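Long-range contact in Thiol:disulfide interchange protein DsbA (Pseudomonas aeruginosa, PDB 5DCH), which probably introduces disulfide bonds into other proteins of the periplasm by passing on its own redox-active disulfide: residues K26-E31 with H59-P64. The protein carries 1 engineered substitution. Residues are numbered along the deposited sequence; the frame is centred on the assembly and turned at random.
Sequences KIEVVE and HFVRLP. With 1YO (3-[(2-methylbenzyl)sulfanyl]-4H-1,2,4-triazol-4-amine), chain B.
E31 and R62 lie side by side on one face of a parallel strand pair. OE1 of E31 meets NE of R62 at 2.8 Å. The N-H points poorly at the oxygen, at 125°, so the hydrogen bond within this salt bridge is weak. Carboxylate and guanidinium planes are 59° apart. CG of R62 lies beside its own backbone N (chi1 -83°), and the chain then runs extended to NE alongside E31. NH2 of R62 also pairs with E44, on helix 38-52. CE2 of F60 sits over one face of the guanidinium, 3.8 Å above its plane and offset toward the rim. V29 reaches the edge of the F60 ring, with CG1 3.9 Å from CD1.

Five backbone hydrogen bonds join the strands, from H59 N to I27 O through to L63 N to E31 O. This is the parallel pair of the thioredoxin-fold beta-alpha-beta unit, connected through helix 38-52, whose start carries the predicted redox-active pair C37 and C40. That helix packs on E31, F60 and R62, while I183 of helix 172-188 meets V29 on the same face.

On the other face, CG1 of V30 packs 3.9 Å from CB of L63, and residues of helix 132-148 cover both side chains. The bound triazole compound also lies here. OE2 of E28 is 3.0 Å from its amino nitrogen NAB, and S22 hydrogen-bonds the same oxygen. V61 CG1 touches the ligand sulfur SAK at 3.9 Å.

Packing is looser at the partly exposed start of the pair. There K26 and H59 cross at about a right angle. CB and CD of K26 both approach CB of H59, the CB atoms 4.0 Å apart, and the H59 ring then leads away from K26-E31.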
loop_
_atom_site.group_PDB
_atom_site.type_symbol
_atom_site.label_atom_id
_atom_site.label_comp_id
_atom_site.label_asym_id
_atom_site.label_seq_id
_atom_site.Cartn_x
_atom_site.Cartn_y
_atom_site.Cartn_z
ATOM N N LYS A 26 11.927 12.941 -1.540
ATOM C CA LYS A 26 11.606 12.054 -2.640
ATOM C C LYS A 26 10.152 12.237 -3.040
ATOM O O LYS A 26 9.323 12.656 -2.230
ATOM C CB LYS A 26 11.868 10.603 -2.274
ATOM C CG LYS A 26 13.343 10.317 -2.061
ATOM C CD LYS A 26 13.676 8.841 -1.983
ATOM C CE LYS A 26 15.156 8.644 -1.775
ATOM N NZ LYS A 26 15.529 7.208 -1.801
ATOM N N ILE A 27 9.874 11.925 -4.294
ATOM C CA ILE A 27 8.509 11.949 -4.815
ATOM C C ILE A 27 7.863 10.659 -4.351
ATOM O O ILE A 27 8.292 9.560 -4.724
ATOM C CB ILE A 27 8.506 12.068 -6.339
ATOM C CG1 ILE A 27 9.216 13.368 -6.778
ATOM C CG2 ILE A 27 7.071 12.032 -6.879
ATOM C CD1 ILE A 27 9.587 13.405 -8.244
ATOM N N GLU A 28 6.824 10.788 -3.533
ATOM C CA GLU A 28 6.178 9.620 -2.953
ATOM C C GLU A 28 5.171 9.010 -3.938
ATOM O O GLU A 28 4.473 9.727 -4.652
ATOM C CB GLU A 28 5.448 9.996 -1.675
ATOM C CG GLU A 28 4.985 8.818 -0.845
ATOM C CD GLU A 28 4.240 9.252 0.394
ATOM O OE1 GLU A 28 3.195 9.917 0.243
ATOM O OE2 GLU A 28 4.693 8.937 1.523
ATOM N N VAL A 29 5.107 7.687 -3.955
ATOM C CA VAL A 29 4.012 6.976 -4.620
ATOM C C VAL A 29 3.461 5.997 -3.610
ATOM O O VAL A 29 4.158 5.112 -3.160
ATOM C CB VAL A 29 4.496 6.214 -5.837
ATOM C CG1 VAL A 29 3.379 5.435 -6.459
ATOM C CG2 VAL A 29 5.090 7.156 -6.847
ATOM N N VAL A 30 2.190 6.167 -3.264
ATOM C CA VAL A 30 1.510 5.284 -2.317
ATOM C C VAL A 30 0.508 4.415 -3.063
ATOM O O VAL A 30 -0.251 4.923 -3.881
ATOM C CB VAL A 30 0.733 6.101 -1.285
ATOM C CG1 VAL A 30 -0.163 5.198 -0.432
ATOM C CG2 VAL A 30 1.661 6.907 -0.408
ATOM N N GLU A 31 0.567 3.116 -2.815
ATOM C CA GLU A 31 -0.552 2.227 -3.174
ATOM C C GLU A 31 -1.296 1.844 -1.914
ATOM O O GLU A 31 -0.739 1.217 -1.024
ATOM C CB GLU A 31 -0.101 0.948 -3.897
ATOM C CG GLU A 31 -1.295 0.101 -4.356
ATOM C CD GLU A 31 -1.011 -1.374 -4.564
ATOM O OE1 GLU A 31 0.086 -1.845 -4.232
ATOM O OE2 GLU A 31 -1.927 -2.073 -5.059
ATOM N N HIS A 59 9.963 7.370 -3.950
ATOM C CA HIS A 59 9.805 6.451 -2.840
ATOM C C HIS A 59 8.420 5.808 -2.924
ATOM O O HIS A 59 7.411 6.477 -2.742
ATOM C CB HIS A 59 9.944 7.174 -1.499
ATOM C CG HIS A 59 9.781 6.274 -0.322
ATOM N ND1 HIS A 59 8.901 6.532 0.705
ATOM C CD2 HIS A 59 10.410 5.122 0.002
ATOM C CE1 HIS A 59 8.980 5.565 1.601
ATOM N NE2 HIS A 59 9.894 4.700 1.201
ATOM N N PHE A 60 8.404 4.514 -3.222
ATOM C CA PHE A 60 7.172 3.741 -3.304
ATOM C C PHE A 60 6.844 3.142 -1.950
ATOM O O PHE A 60 7.689 2.512 -1.320
ATOM C CB PHE A 60 7.323 2.634 -4.341
ATOM C CG PHE A 60 6.137 1.757 -4.460
ATOM C CD1 PHE A 60 5.001 2.195 -5.102
ATOM C CD2 PHE A 60 6.149 0.479 -3.934
ATOM C CE1 PHE A 60 3.882 1.371 -5.203
ATOM C CE2 PHE A 60 5.037 -0.345 -4.037
ATOM C CZ PHE A 60 3.907 0.107 -4.674
ATOM N N VAL A 61 5.596 3.340 -1.531
ATOM C CA VAL A 61 5.082 2.904 -0.242
ATOM C C VAL A 61 3.772 2.161 -0.485
ATOM O O VAL A 61 2.910 2.652 -1.214
ATOM C CB VAL A 61 4.710 4.139 0.655
ATOM C CG1 VAL A 61 4.101 3.697 1.993
ATOM C CG2 VAL A 61 5.904 5.042 0.865
ATOM N N ARG A 62 3.623 0.989 0.119
ATOM C CA ARG A 62 2.310 0.383 0.264
ATOM C C ARG A 62 1.741 0.768 1.617
ATOM O O ARG A 62 2.434 0.741 2.631
ATOM C CB ARG A 62 2.392 -1.137 0.156
ATOM C CG ARG A 62 2.394 -1.613 -1.252
ATOM C CD ARG A 62 1.804 -3.009 -1.360
ATOM N NE ARG A 62 1.854 -3.471 -2.737
ATOM C CZ ARG A 62 2.971 -3.850 -3.337
ATOM N NH1 ARG A 62 4.119 -3.828 -2.666
ATOM N NH2 ARG A 62 2.942 -4.239 -4.603
ATOM N N LEU A 63 0.463 1.115 1.620
ATOM C CA LEU A 63 -0.232 1.517 2.836
ATOM C C LEU A 63 -1.504 0.699 2.926
ATOM O O LEU A 63 -2.317 0.738 2.005
ATOM C CB LEU A 63 -0.612 2.996 2.761
ATOM C CG LEU A 63 -1.164 3.642 4.035
ATOM C CD1 LEU A 63 -0.071 3.727 5.125
ATOM C CD2 LEU A 63 -1.732 5.026 3.743
ATOM N N PRO A 64 -1.667 -0.056 4.013
ATOM C CA PRO A 64 -2.904 -0.827 4.105
ATOM C C PRO A 64 -4.090 0.087 4.344
ATOM O O PRO A 64 -3.960 1.035 5.113
ATOM C CB PRO A 64 -2.666 -1.707 5.325
ATOM C CG PRO A 64 -1.819 -0.828 6.218
ATOM C CD PRO A 64 -0.915 -0.058 5.280
HETATM C CAA 1YO B . 2.819 6.781 8.389
HETATM C CAC 1YO B . 1.671 3.234 8.894
HETATM C CAD 1YO B . 2.378 2.576 7.900
HETATM C CAE 1YO B . 1.808 4.601 9.058
HETATM C CAF 1YO B . 3.231 3.282 7.068
HETATM C CAG 1YO B . 2.810 10.002 4.673
HETATM C CAH 1YO B . 4.271 5.431 6.354
HETATM C CAL 1YO B . 2.657 5.308 8.227
HETATM C CAM 1YO B . 3.373 4.647 7.244
HETATM C CAN 1YO B . 3.303 7.912 5.183
HETATM N NAB 1YO B . 2.229 8.224 3.063
HETATM N NAI 1YO B . 3.421 9.964 5.864
HETATM N NAJ 1YO B . 3.717 8.699 6.176
HETATM N NAO 1YO B . 2.749 8.703 4.219
HETATM S SAK 1YO B . 3.423 6.167 4.995
#